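Local coordinates for short-chain-enoyl-CoA hydratase (Clostridium acetobutylicum, PDB 5Z7R), which catalyses the reversible hydration of short-chain enoyl-CoA thioesters, crotonyl-CoA and hexenoyl-CoA among them, to (3S)-3-hydroxyacyl-CoA in butanoate metabolism, at residues Ile19-Ala24 with Gly65-Glu70; Lys211-Arg216 with Leu226-Glu231; Glu35-Ile40 with Phe90-Leu95. All coordinates share one frame; numbering follows the deposited sequence.

Contact 1 (Ile19-Ala24 with Gly65-Glu70); sequences INRPKA and GADISE
R21 and D67 make a long salt bridge at the surface, joining the loop after strand 14-19 to the loop that leads into helix 68-71. Nothing but this ion pair links the two segments: NH2 of R21 stands 3.7 Å from OD2 of D67, too far for a hydrogen bond. OD2 of D67 lies at the guanidinium edge, near its plane, and the two flat groups are almost parallel, 8° apart, although the side chains themselves cross at about a right angle. A bend at chi3 (59°) in the otherwise extended start of the R21 chain turns the guanidinium, and CB of A24 sits 3.2 Å above one of its faces, toward the rim. A24 is held there by a turn in which its N donates to O of R21 at 2.7 Å. The stronger polar partner of R21 is A27, whose carbonyl takes a hydrogen bond from NH1, while OD1 of N26 accepts a hydrogen bond from the backbone N of R21. D67 also has a second task. Its other oxygen, OD1, accepts from N of S69 at 3.3 Å through the anti lone pair, so one carboxylate both caps a helix and meets an arginine. Backbone bonds of G65 and D67 to L28 bring the loops together, and I68 and S69 pack on F249 and I250 of a second subunit. D67 is thus a helix N-cap within the Gly-Ala-Asp sequence of crotonase-family enzymes; in relatives, a backbone N-H of this loop helps to form the oxyanion hole.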
ATOM      1  N   ILE A  19      19.381  26.723 -13.268  1.00 33.99           N
ATOM      2  CA  ILE A  19      20.631  25.999 -13.354  1.00 39.69           C
ATOM      3  C   ILE A  19      21.403  26.591 -14.512  1.00 42.35           C
ATOM      4  O   ILE A  19      20.872  26.719 -15.615  1.00 37.74           O
ATOM      5  CB  ILE A  19      20.433  24.504 -13.550  1.00 40.86           C
ATOM      6  CG1 ILE A  19      19.911  23.906 -12.243  1.00 43.26           C
ATOM      7  CG2 ILE A  19      21.755  23.858 -13.948  1.00 41.90           C
ATOM      8  CD1 ILE A  19      18.988  22.738 -12.442  1.00 43.77           C
ATOM      9  N   ASN A  20      22.667  26.920 -14.237  1.00 46.54           N
ATOM     10  CA  ASN A  20      23.477  27.746 -15.117  1.00 45.84           C
ATOM     11  C   ASN A  20      24.865  27.154 -15.337  1.00 43.60           C
ATOM     12  O   ASN A  20      25.820  27.598 -14.723  1.00 48.86           O
ATOM     13  CB  ASN A  20      23.547  29.145 -14.499  1.00 47.05           C
ATOM     14  CG  ASN A  20      24.358  30.133 -15.325  1.00 51.46           C
ATOM     15  OD1 ASN A  20      24.639  29.928 -16.517  1.00 52.95           O
ATOM     16  ND2 ASN A  20      24.744  31.221 -14.680  1.00 49.55           N
ATOM     17  N   ARG A  21      24.956  26.123 -16.177  1.00 42.41           N
ATOM     18  CA  ARG A  21      26.243  25.610 -16.683  1.00 42.13           C
ATOM     19  C   ARG A  21      26.178  25.589 -18.198  1.00 42.81           C
ATOM     20  O   ARG A  21      26.168  24.514 -18.803  1.00 37.43           O
ATOM     21  CB  ARG A  21      26.587  24.224 -16.145  1.00 43.17           C
ATOM     22  CG  ARG A  21      26.937  24.181 -14.656  1.00 42.06           C
ATOM     23  CD  ARG A  21      27.238  22.741 -14.226  1.00 43.84           C
ATOM     24  NE  ARG A  21      28.359  22.118 -14.958  1.00 45.12           N
ATOM     25  CZ  ARG A  21      28.529  20.802 -15.154  1.00 47.45           C
ATOM     26  NH1 ARG A  21      27.634  19.921 -14.708  1.00 48.66           N
ATOM     27  NH2 ARG A  21      29.597  20.352 -15.820  1.00 46.86           N
ATOM     28  N   PRO A  22      26.172  26.797 -18.810  1.00 50.69           N
ATOM     29  CA  PRO A  22      25.893  27.039 -20.229  1.00 54.42           C
ATOM     30  C   PRO A  22      26.694  26.154 -21.141  1.00 54.74           C
ATOM     31  O   PRO A  22      26.144  25.598 -22.091  1.00 52.11           O
ATOM     32  CB  PRO A  22      26.309  28.501 -20.429  1.00 55.75           C
ATOM     33  CG  PRO A  22      26.085  29.131 -19.097  1.00 56.96           C
ATOM     34  CD  PRO A  22      26.492  28.063 -18.111  1.00 54.03           C
ATOM     35  N   LYS A  23      27.978  26.010 -20.831  1.00 56.64           N
ATOM     36  CA  LYS A  23      28.870  25.192 -21.636  1.00 56.85           C
ATOM     37  C   LYS A  23      28.637  23.699 -21.430  1.00 52.70           C
ATOM     38  O   LYS A  23      28.957  22.896 -22.309  1.00 52.97           O
ATOM     39  CB  LYS A  23      30.314  25.578 -21.343  1.00 62.94           C
ATOM     40  CG  LYS A  23      30.619  27.002 -21.808  1.00 70.41           C
ATOM     41  CD  LYS A  23      31.877  27.592 -21.182  1.00 75.03           C
ATOM     42  CE  LYS A  23      31.890  29.112 -21.318  1.00 79.86           C
ATOM     43  NZ  LYS A  23      32.844  29.723 -20.354  1.00 83.27           N
ATOM     44  N   ALA A  24      28.076  23.323 -20.279  1.00 48.42           N
ATOM     45  CA  ALA A  24      27.775  21.919 -19.998  1.00 46.55           C
ATOM     46  C   ALA A  24      26.314  21.576 -20.311  1.00 45.81           C
ATOM     47  O   ALA A  24      25.861  20.469 -20.026  1.00 42.55           O
ATOM     48  CB  ALA A  24      28.103  21.580 -18.553  1.00 44.51           C
ATOM     49  N   GLY A  65      21.151  16.031 -18.947  1.00 42.24           N
ATOM     50  CA  GLY A  65      21.813  14.917 -18.311  1.00 41.99           C
ATOM     51  C   GLY A  65      22.634  15.155 -17.063  1.00 41.43           C
ATOM     52  O   GLY A  65      22.503  16.153 -16.390  1.00 38.49           O
ATOM     53  N   ALA A  66      23.487  14.192 -16.766  1.00 42.90           N
ATOM     54  CA  ALA A  66      24.404  14.310 -15.652  1.00 47.20           C
ATOM     55  C   ALA A  66      25.799  13.941 -16.132  1.00 46.37           C
ATOM     56  O   ALA A  66      25.947  13.209 -17.124  1.00 48.46           O
ATOM     57  CB  ALA A  66      23.948  13.442 -14.465  1.00 46.57           C
ATOM     58  N   ASP A  67      26.801  14.478 -15.437  1.00 45.63           N
ATOM     59  CA  ASP A  67      28.220  14.254 -15.751  1.00 44.87           C
ATOM     60  C   ASP A  67      28.598  12.768 -15.632  1.00 43.25           C
ATOM     61  O   ASP A  67      28.629  12.188 -14.543  1.00 42.81           O
ATOM     62  CB  ASP A  67      29.088  15.111 -14.821  1.00 46.81           C
ATOM     63  CG  ASP A  67      30.367  15.581 -15.470  1.00 50.93           C
ATOM     64  OD1 ASP A  67      31.057  14.732 -16.076  1.00 53.43           O
ATOM     65  OD2 ASP A  67      30.685  16.797 -15.351  1.00 49.99           O
ATOM     66  N   ILE A  68      28.887  12.168 -16.775  1.00 44.47           N
ATOM     67  CA  ILE A  68      29.256  10.760 -16.861  1.00 46.14           C
ATOM     68  C   ILE A  68      30.691  10.478 -16.391  1.00 46.81           C
ATOM     69  O   ILE A  68      31.039   9.323 -16.144  1.00 43.92           O
ATOM     70  CB  ILE A  68      29.100  10.269 -18.319  1.00 47.58           C
ATOM     71  CG1 ILE A  68      27.653  10.481 -18.795  1.00 48.69           C
ATOM     72  CG2 ILE A  68      29.525   8.812 -18.472  1.00 46.10           C
ATOM     73  CD1 ILE A  68      26.614   9.945 -17.846  1.00 49.08           C
ATOM     74  N   SER A  69      31.515  11.520 -16.274  1.00 46.99           N
ATOM     75  CA  SER A  69      32.880  11.373 -15.758  1.00 46.31           C
ATOM     76  C   SER A  69      32.865  11.030 -14.296  1.00 44.78           C
ATOM     77  O   SER A  69      33.719  10.264 -13.842  1.00 40.66           O
ATOM     78  CB  SER A  69      33.686  12.657 -15.912  1.00 44.77           C
ATOM     79  OG  SER A  69      33.753  13.007 -17.255  1.00 48.85           O
ATOM     80  N   GLU A  70      31.916  11.600 -13.552  1.00 41.34           N
ATOM     81  CA  GLU A  70      31.875  11.327 -12.138  1.00 46.28           C
ATOM     82  C   GLU A  70      31.451   9.889 -11.933  1.00 48.13           C
ATOM     83  O   GLU A  70      31.802   9.288 -10.928  1.00 51.65           O
ATOM     84  CB  GLU A  70      30.947  12.273 -11.404  1.00 51.04           C
ATOM     85  CG  GLU A  70      31.374  13.725 -11.482  1.00 57.27           C
ATOM     86  CD  GLU A  70      30.468  14.640 -10.672  1.00 62.77           C
ATOM     87  OE1 GLU A  70      29.289  14.258 -10.443  1.00 62.71           O
ATOM     88  OE2 GLU A  70      30.940  15.739 -10.269  1.00 64.13           O
TER

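Contact 2 (Lys211-Arg216 with Leu226-Glu231); sequences KQAINR and LAFESE
F228 reaches from one arm of an antiparallel helical hairpin onto the other, where its ring meets Q212, A213 and R216. The arms, helices 204-217 and 222-236, belong to the C-terminal helical region of the crotonase fold; at 211-216 and 226-231 their axes come within 9.5 Å at 166°. CA of A213 and CA of E229 are 5.7 Å apart, a close approach consistent with the small alanine side chain there. Chi1 of -169° sets the F228 ring opposite its own backbone N and toward the facing helix. A213 approaches the ring obliquely, with its CA 3.8 Å from CE1 and its CB 4.1 Å from CD1 of F228. At the far end, CG of Q212 meets CZ of F228 near the ring plane, at 3.8 Å. No hydrogen bond crosses between the segments; the contact is apolar and largely buried, and several polar groups around it bond to other subunits. E229 bonds to T146 and G144 of a third subunit and E231 makes a salt bridge to R80 there, while R216 and Q212 pack on A227 and E231 of a fourth. R216 touches F228 through the base of its side chain, before the bends that carry the guanidinium away: CB makes an off-centre CH-pi contact, 4.2 Å from the ring centroid and 28° off the ring normal.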
ATOM      1  N   LYS A 211      -0.845  20.918  -1.365  1.00 24.68           N
ATOM      2  CA  LYS A 211       0.298  20.216  -1.938  1.00 23.74           C
ATOM      3  C   LYS A 211       0.563  18.932  -1.141  1.00 23.31           C
ATOM      4  O   LYS A 211       0.800  17.896  -1.701  1.00 23.45           O
ATOM      5  CB  LYS A 211       1.572  21.059  -1.929  1.00 23.72           C
ATOM      6  CG  LYS A 211       2.690  20.334  -2.651  1.00 23.38           C
ATOM      7  CD  LYS A 211       3.924  21.173  -2.842  1.00 24.27           C
ATOM      8  CE  LYS A 211       5.038  20.265  -3.324  1.00 23.56           C
ATOM      9  NZ  LYS A 211       6.099  20.977  -4.027  1.00 24.83           N
ATOM     10  N   GLN A 212       0.479  19.037   0.170  1.00 23.82           N
ATOM     11  CA  GLN A 212       0.766  17.935   1.074  1.00 25.94           C
ATOM     12  C   GLN A 212      -0.304  16.827   0.918  1.00 26.35           C
ATOM     13  O   GLN A 212       0.018  15.641   0.775  1.00 30.05           O
ATOM     14  CB  GLN A 212       0.842  18.476   2.516  1.00 24.62           C
ATOM     15  CG  GLN A 212       0.884  17.452   3.625  1.00 24.36           C
ATOM     16  CD  GLN A 212       2.268  16.882   3.850  1.00 24.81           C
ATOM     17  OE1 GLN A 212       2.633  16.581   4.981  1.00 27.39           O
ATOM     18  NE2 GLN A 212       3.051  16.765   2.795  1.00 24.35           N
ATOM     19  N   ALA A 213      -1.568  17.208   0.922  1.00 24.39           N
ATOM     20  CA  ALA A 213      -2.603  16.225   0.757  1.00 23.44           C
ATOM     21  C   ALA A 213      -2.481  15.489  -0.586  1.00 22.73           C
ATOM     22  O   ALA A 213      -2.704  14.288  -0.657  1.00 25.71           O
ATOM     23  CB  ALA A 213      -3.963  16.870   0.934  1.00 23.44           C
ATOM     24  N   ILE A 214      -2.086  16.175  -1.641  1.00 22.27           N
ATOM     25  CA  ILE A 214      -1.964  15.532  -2.946  1.00 22.14           C
ATOM     26  C   ILE A 214      -0.771  14.588  -2.961  1.00 23.68           C
ATOM     27  O   ILE A 214      -0.855  13.491  -3.511  1.00 26.57           O
ATOM     28  CB  ILE A 214      -1.831  16.556  -4.080  1.00 21.11           C
ATOM     29  CG1 ILE A 214      -3.112  17.366  -4.185  1.00 21.84           C
ATOM     30  CG2 ILE A 214      -1.535  15.863  -5.402  1.00 21.72           C
ATOM     31  CD1 ILE A 214      -3.005  18.628  -5.041  1.00 21.88           C
ATOM     32  N   ASN A 215       0.337  14.996  -2.346  1.00 22.06           N
ATOM     33  CA  ASN A 215       1.535  14.173  -2.322  1.00 22.71           C
ATOM     34  C   ASN A 215       1.329  12.963  -1.458  1.00 21.10           C
ATOM     35  O   ASN A 215       1.671  11.860  -1.868  1.00 20.07           O
ATOM     36  CB  ASN A 215       2.770  14.940  -1.796  1.00 25.97           C
ATOM     37  CG  ASN A 215       3.438  15.784  -2.880  1.00 29.07           C
ATOM     38  OD1 ASN A 215       3.430  15.422  -4.080  1.00 29.39           O
ATOM     39  ND2 ASN A 215       4.074  16.883  -2.463  1.00 28.37           N
ATOM     40  N   ARG A 216       0.766  13.157  -0.278  1.00 20.63           N
ATOM     41  CA  ARG A 216       0.734  12.069   0.708  1.00 22.04           C
ATOM     42  C   ARG A 216      -0.467  11.132   0.472  1.00 23.68           C
ATOM     43  O   ARG A 216      -0.317   9.895   0.459  1.00 25.41           O
ATOM     44  CB  ARG A 216       0.755  12.600   2.140  1.00 23.34           C
ATOM     45  CG  ARG A 216       1.666  13.807   2.344  1.00 24.56           C
ATOM     46  CD  ARG A 216       2.903  13.653   3.201  1.00 25.37           C
ATOM     47  NE  ARG A 216       4.029  12.919   2.670  1.00 26.66           N
ATOM     48  CZ  ARG A 216       5.320  13.121   2.951  1.00 23.15           C
ATOM     49  NH1 ARG A 216       6.206  12.288   2.452  1.00 25.22           N
ATOM     50  NH2 ARG A 216       5.759  14.148   3.642  1.00 22.78           N
ATOM     51  N   LEU A 226      -8.622   9.997   1.740  1.00 22.48           N
ATOM     52  CA  LEU A 226      -9.712  10.938   1.962  1.00 22.67           C
ATOM     53  C   LEU A 226      -9.650  11.449   3.365  1.00 22.89           C
ATOM     54  O   LEU A 226      -9.938  12.632   3.602  1.00 24.12           O
ATOM     55  CB  LEU A 226     -11.092  10.341   1.693  1.00 22.38           C
ATOM     56  CG  LEU A 226     -11.296  10.012   0.204  1.00 24.00           C
ATOM     57  CD1 LEU A 226     -12.534   9.152   0.028  1.00 23.68           C
ATOM     58  CD2 LEU A 226     -11.317  11.249  -0.711  1.00 24.40           C
ATOM     59  N   ALA A 227      -9.261  10.599   4.305  1.00 21.98           N
ATOM     60  CA  ALA A 227      -9.283  11.034   5.706  1.00 21.97           C
ATOM     61  C   ALA A 227      -8.133  12.002   5.937  1.00 22.35           C
ATOM     62  O   ALA A 227      -8.258  12.952   6.676  1.00 22.29           O
ATOM     63  CB  ALA A 227      -9.213   9.849   6.646  1.00 22.46           C
ATOM     64  N   PHE A 228      -7.029  11.793   5.240  1.00 23.01           N
ATOM     65  CA  PHE A 228      -5.921  12.716   5.315  1.00 24.38           C
ATOM     66  C   PHE A 228      -6.405  14.128   4.967  1.00 26.22           C
ATOM     67  O   PHE A 228      -6.172  15.071   5.711  1.00 27.76           O
ATOM     68  CB  PHE A 228      -4.786  12.296   4.375  1.00 24.28           C
ATOM     69  CG  PHE A 228      -3.494  13.067   4.587  1.00 24.14           C
ATOM     70  CD1 PHE A 228      -3.385  14.399   4.186  1.00 24.63           C
ATOM     71  CD2 PHE A 228      -2.385  12.464   5.167  1.00 24.37           C
ATOM     72  CE1 PHE A 228      -2.200  15.106   4.367  1.00 23.86           C
ATOM     73  CE2 PHE A 228      -1.197  13.181   5.357  1.00 24.09           C
ATOM     74  CZ  PHE A 228      -1.111  14.497   4.963  1.00 22.98           C
ATOM     75  N   GLU A 229      -7.106  14.243   3.854  1.00 24.81           N
ATOM     76  CA  GLU A 229      -7.632  15.520   3.385  1.00 23.55           C
ATOM     77  C   GLU A 229      -8.386  16.279   4.436  1.00 24.29           C
ATOM     78  O   GLU A 229      -8.082  17.430   4.663  1.00 25.15           O
ATOM     79  CB  GLU A 229      -8.550  15.326   2.194  1.00 21.32           C
ATOM     80  CG  GLU A 229      -8.988  16.615   1.507  1.00 21.08           C
ATOM     81  CD  GLU A 229     -10.100  16.374   0.517  1.00 18.48           C
ATOM     82  OE1 GLU A 229      -9.801  16.238  -0.702  1.00 15.35           O
ATOM     83  OE2 GLU A 229     -11.252  16.297   1.006  1.00 19.00           O
ATOM     84  N   SER A 230      -9.387  15.649   5.049  1.00 24.32           N
ATOM     85  CA  SER A 230     -10.205  16.312   6.052  1.00 24.53           C
ATOM     86  C   SER A 230      -9.422  16.889   7.237  1.00 25.35           C
ATOM     87  O   SER A 230      -9.833  17.899   7.808  1.00 27.25           O
ATOM     88  CB  SER A 230     -11.323  15.375   6.537  1.00 23.95           C
ATOM     89  OG  SER A 230     -12.259  15.115   5.488  1.00 23.53           O
ATOM     90  N   GLU A 231      -8.322  16.243   7.618  1.00 27.78           N
ATOM     91  CA  GLU A 231      -7.490  16.709   8.726  1.00 28.21           C
ATOM     92  C   GLU A 231      -6.833  18.016   8.278  1.00 29.71           C
ATOM     93  O   GLU A 231      -6.775  18.989   9.033  1.00 30.77           O
ATOM     94  CB  GLU A 231      -6.427  15.666   9.128  1.00 28.19           C
ATOM     95  CG  GLU A 231      -6.932  14.261   9.491  1.00 27.85           C
ATOM     96  CD  GLU A 231      -7.867  14.215  10.685  1.00 29.59           C
ATOM     97  OE1 GLU A 231      -7.945  15.219  11.422  1.00 30.67           O
ATOM     98  OE2 GLU A 231      -8.555  13.181  10.900  1.00 30.25           O
TER

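Contact 3 (Glu35-Ile40 with Phe90-Leu95); sequences EMDYVI and FRRLEL
The R92 guanidinium is held by two acids of helix 30-45, D37 at NH1 and E44, about two turns later, at NH2. The modelled 2.4 Å between NH1 of R92 and OD1 of D37 is doubtfully short for a salt bridge; OD2 of D37 lies in plane at the guanidinium edge, and O of D37 stands over one face without bonding. R92 extends toward helix 30-45 by a chain straight from CG to NE, and its guanidinium is turned 67° from the D37 carboxylate. Beneath the charges the axes of 35-40 and 90-95 approach to 10.0 Å at 24°. CG2 of I40 slides alongside the R92 chain, 3.9 Å from its CG, while CG1 of I40 meets CD1 of L93 at 4.0 Å. L93 also touches I115 of helix 111-117, the helix carrying E114, a probable catalytic residue. Within 90-95, NH2 of R91 bonds to OE2 of E94 at 2.7 Å, tilted 32° from the guanidinium plane, and CD1 of L95 lies over one guanidinium face of R91. The chemistry is thus layered, an apolar seam of I40 and L93 toward the core and an arginine between two carboxylates on the outer side; the acids probably offset its charge.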
ATOM      1  N   GLU A  35      24.508  22.198  -4.415  1.00 41.23           N
ATOM      2  CA  GLU A  35      24.007  23.571  -4.422  1.00 42.21           C
ATOM      3  C   GLU A  35      22.461  23.619  -4.492  1.00 39.16           C
ATOM      4  O   GLU A  35      21.818  24.485  -3.880  1.00 33.38           O
ATOM      5  CB  GLU A  35      24.644  24.338  -5.590  1.00 48.07           C
ATOM      6  CG  GLU A  35      26.156  24.546  -5.455  1.00 52.40           C
ATOM      7  CD  GLU A  35      26.809  25.246  -6.646  1.00 57.38           C
ATOM      8  OE1 GLU A  35      26.300  26.305  -7.104  1.00 56.78           O
ATOM      9  OE2 GLU A  35      27.858  24.741  -7.108  1.00 57.61           O
ATOM     10  N   MET A  36      21.865  22.670  -5.217  1.00 38.72           N
ATOM     11  CA  MET A  36      20.406  22.627  -5.383  1.00 37.27           C
ATOM     12  C   MET A  36      19.758  22.401  -4.029  1.00 35.67           C
ATOM     13  O   MET A  36      18.806  23.099  -3.632  1.00 35.01           O
ATOM     14  CB  MET A  36      20.039  21.513  -6.345  1.00 38.69           C
ATOM     15  CG  MET A  36      18.614  21.551  -6.873  1.00 41.40           C
ATOM     16  SD  MET A  36      18.136  23.066  -7.731  1.00 40.90           S
ATOM     17  CE  MET A  36      19.502  23.176  -8.854  1.00 43.66           C
ATOM     18  N   ASP A  37      20.333  21.465  -3.296  1.00 34.77           N
ATOM     19  CA  ASP A  37      19.854  21.130  -1.962  1.00 35.88           C
ATOM     20  C   ASP A  37      19.968  22.328  -1.030  1.00 36.95           C
ATOM     21  O   ASP A  37      19.045  22.647  -0.240  1.00 35.88           O
ATOM     22  CB  ASP A  37      20.650  19.937  -1.427  1.00 38.00           C
ATOM     23  CG  ASP A  37      20.036  19.342  -0.176  1.00 40.54           C
ATOM     24  OD1 ASP A  37      18.821  19.075  -0.152  1.00 39.13           O
ATOM     25  OD2 ASP A  37      20.769  19.169   0.805  1.00 38.64           O
ATOM     26  N   TYR A  38      21.083  23.039  -1.163  1.00 36.69           N
ATOM     27  CA  TYR A  38      21.274  24.250  -0.406  1.00 36.72           C
ATOM     28  C   TYR A  38      20.202  25.289  -0.787  1.00 38.30           C
ATOM     29  O   TYR A  38      19.577  25.918   0.118  1.00 36.62           O
ATOM     30  CB  TYR A  38      22.719  24.776  -0.559  1.00 39.87           C
ATOM     31  CG  TYR A  38      22.893  26.172  -0.005  1.00 43.74           C
ATOM     32  CD1 TYR A  38      22.655  27.285  -0.820  1.00 44.90           C
ATOM     33  CD2 TYR A  38      23.256  26.392   1.334  1.00 44.87           C
ATOM     34  CE1 TYR A  38      22.774  28.571  -0.334  1.00 48.34           C
ATOM     35  CE2 TYR A  38      23.371  27.689   1.833  1.00 50.24           C
ATOM     36  CZ  TYR A  38      23.133  28.777   0.984  1.00 53.00           C
ATOM     37  OH  TYR A  38      23.237  30.088   1.410  1.00 58.82           O
ATOM     38  N   VAL A  39      19.942  25.471  -2.092  1.00 37.58           N
ATOM     39  CA  VAL A  39      18.992  26.543  -2.453  1.00 36.28           C
ATOM     40  C   VAL A  39      17.613  26.095  -2.059  1.00 33.19           C
ATOM     41  O   VAL A  39      16.821  26.919  -1.582  1.00 32.92           O
ATOM     42  CB  VAL A  39      19.073  27.140  -3.912  1.00 39.70           C
ATOM     43  CG1 VAL A  39      20.337  26.725  -4.660  1.00 40.41           C
ATOM     44  CG2 VAL A  39      17.825  26.890  -4.757  1.00 39.87           C
ATOM     45  N   ILE A  40      17.329  24.795  -2.198  1.00 29.80           N
ATOM     46  CA  ILE A  40      16.032  24.311  -1.755  1.00 30.17           C
ATOM     47  C   ILE A  40      15.880  24.642  -0.281  1.00 29.90           C
ATOM     48  O   ILE A  40      14.876  25.251   0.114  1.00 33.22           O
ATOM     49  CB  ILE A  40      15.821  22.801  -1.987  1.00 32.66           C
ATOM     50  CG1 ILE A  40      15.757  22.490  -3.484  1.00 29.21           C
ATOM     51  CG2 ILE A  40      14.528  22.337  -1.314  1.00 33.12           C
ATOM     52  CD1 ILE A  40      16.242  21.112  -3.853  1.00 29.02           C
ATOM     53  N   PHE A  90      16.147  15.480  -5.220  1.00 27.63           N
ATOM     54  CA  PHE A  90      14.882  15.577  -5.984  1.00 26.93           C
ATOM     55  C   PHE A  90      13.600  15.349  -5.175  1.00 26.15           C
ATOM     56  O   PHE A  90      12.598  16.007  -5.403  1.00 28.07           O
ATOM     57  CB  PHE A  90      14.961  14.590  -7.120  1.00 26.30           C
ATOM     58  CG  PHE A  90      15.925  14.992  -8.180  1.00 26.42           C
ATOM     59  CD1 PHE A  90      16.834  16.037  -7.963  1.00 27.47           C
ATOM     60  CD2 PHE A  90      15.913  14.357  -9.408  1.00 26.80           C
ATOM     61  CE1 PHE A  90      17.730  16.398  -8.937  1.00 26.73           C
ATOM     62  CE2 PHE A  90      16.810  14.724 -10.394  1.00 29.06           C
ATOM     63  CZ  PHE A  90      17.725  15.737 -10.156  1.00 28.16           C
ATOM     64  N   ARG A  91      13.645  14.431  -4.214  1.00 27.69           N
ATOM     65  CA  ARG A  91      12.505  14.174  -3.340  1.00 27.69           C
ATOM     66  C   ARG A  91      12.223  15.362  -2.457  1.00 29.34           C
ATOM     67  O   ARG A  91      11.054  15.627  -2.126  1.00 31.40           O
ATOM     68  CB  ARG A  91      12.765  12.950  -2.461  1.00 28.43           C
ATOM     69  CG  ARG A  91      11.643  12.625  -1.513  1.00 26.93           C
ATOM     70  CD  ARG A  91      10.376  12.323  -2.313  1.00 27.00           C
ATOM     71  NE  ARG A  91       9.407  11.627  -1.483  1.00 25.56           N
ATOM     72  CZ  ARG A  91       8.083  11.784  -1.539  1.00 25.47           C
ATOM     73  NH1 ARG A  91       7.315  11.090  -0.694  1.00 25.45           N
ATOM     74  NH2 ARG A  91       7.516  12.589  -2.423  1.00 23.42           N
ATOM     75  N   ARG A  92      13.277  16.088  -2.074  1.00 30.38           N
ATOM     76  CA  ARG A  92      13.107  17.260  -1.212  1.00 30.54           C
ATOM     77  C   ARG A  92      12.393  18.373  -1.975  1.00 28.37           C
ATOM     78  O   ARG A  92      11.548  19.093  -1.411  1.00 29.34           O
ATOM     79  CB  ARG A  92      14.460  17.768  -0.724  1.00 33.29           C
ATOM     80  CG  ARG A  92      14.370  18.862   0.348  1.00 34.80           C
ATOM     81  CD  ARG A  92      15.774  19.212   0.801  1.00 35.50           C
ATOM     82  NE  ARG A  92      15.852  20.240   1.844  1.00 38.06           N
ATOM     83  CZ  ARG A  92      17.005  20.627   2.381  1.00 35.07           C
ATOM     84  NH1 ARG A  92      18.140  20.082   1.961  1.00 32.42           N
ATOM     85  NH2 ARG A  92      17.029  21.569   3.305  1.00 36.41           N
ATOM     86  N   LEU A  93      12.746  18.491  -3.250  1.00 25.06           N
ATOM     87  CA  LEU A  93      12.089  19.407  -4.157  1.00 26.75           C
ATOM     88  C   LEU A  93      10.597  19.046  -4.341  1.00 27.57           C
ATOM     89  O   LEU A  93       9.707  19.933  -4.284  1.00 29.66           O
ATOM     90  CB  LEU A  93      12.802  19.392  -5.507  1.00 27.04           C
ATOM     91  CG  LEU A  93      12.359  20.463  -6.500  1.00 27.13           C
ATOM     92  CD1 LEU A  93      12.831  21.846  -6.061  1.00 27.51           C
ATOM     93  CD2 LEU A  93      12.915  20.187  -7.878  1.00 27.36           C
ATOM     94  N   GLU A  94      10.330  17.749  -4.518  1.00 25.65           N
ATOM     95  CA  GLU A  94       8.952  17.263  -4.740  1.00 24.21           C
ATOM     96  C   GLU A  94       8.093  17.583  -3.552  1.00 24.35           C
ATOM     97  O   GLU A  94       6.942  17.998  -3.713  1.00 24.64           O
ATOM     98  CB  GLU A  94       8.988  15.756  -5.003  1.00 23.89           C
ATOM     99  CG  GLU A  94       7.669  15.076  -5.277  1.00 22.65           C
ATOM    100  CD  GLU A  94       7.923  13.708  -5.775  1.00 22.23           C
ATOM    101  OE1 GLU A  94       7.731  13.505  -6.977  1.00 23.04           O
ATOM    102  OE2 GLU A  94       8.436  12.854  -4.999  1.00 22.58           O
ATOM    103  N   LEU A  95       8.661  17.465  -2.346  1.00 27.32           N
ATOM    104  CA  LEU A  95       7.876  17.654  -1.111  1.00 28.15           C
ATOM    105  C   LEU A  95       7.870  19.083  -0.629  1.00 30.79           C
ATOM    106  O   LEU A  95       7.061  19.446   0.255  1.00 29.63           O
ATOM    107  CB  LEU A  95       8.435  16.756   0.014  1.00 30.93           C
ATOM    108  CG  LEU A  95       8.169  15.268  -0.187  1.00 31.55           C
ATOM    109  CD1 LEU A  95       9.002  14.401   0.749  1.00 32.40           C
ATOM    110  CD2 LEU A  95       6.666  14.996   0.001  1.00 33.18           C
TER

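How the contacts relate
From the N terminus the segments run 19-24, 35-40, 65-70, 90-95, 211-216 and 226-231. Contacts 1 and 3 cross: 35-40 lies inside the loop closed by contact 1, and 90-95 beyond it. Contact 3 closes a loop of 49 intervening residues between helices 30-45 and 76-95. The two touch, I19 CG1 packing 3.5 Å from M36 CE. Contact 2 follows in series, closing a short hairpin about 37 Å from contact 1 between centres, across the chain's centre. It abuts contact 3: K211 and N215 approach O of E94 and R216 packs on L95, with the R216 and R91 guanidinium groups also close despite like charge, so helix 204-217 meets helix 76-95.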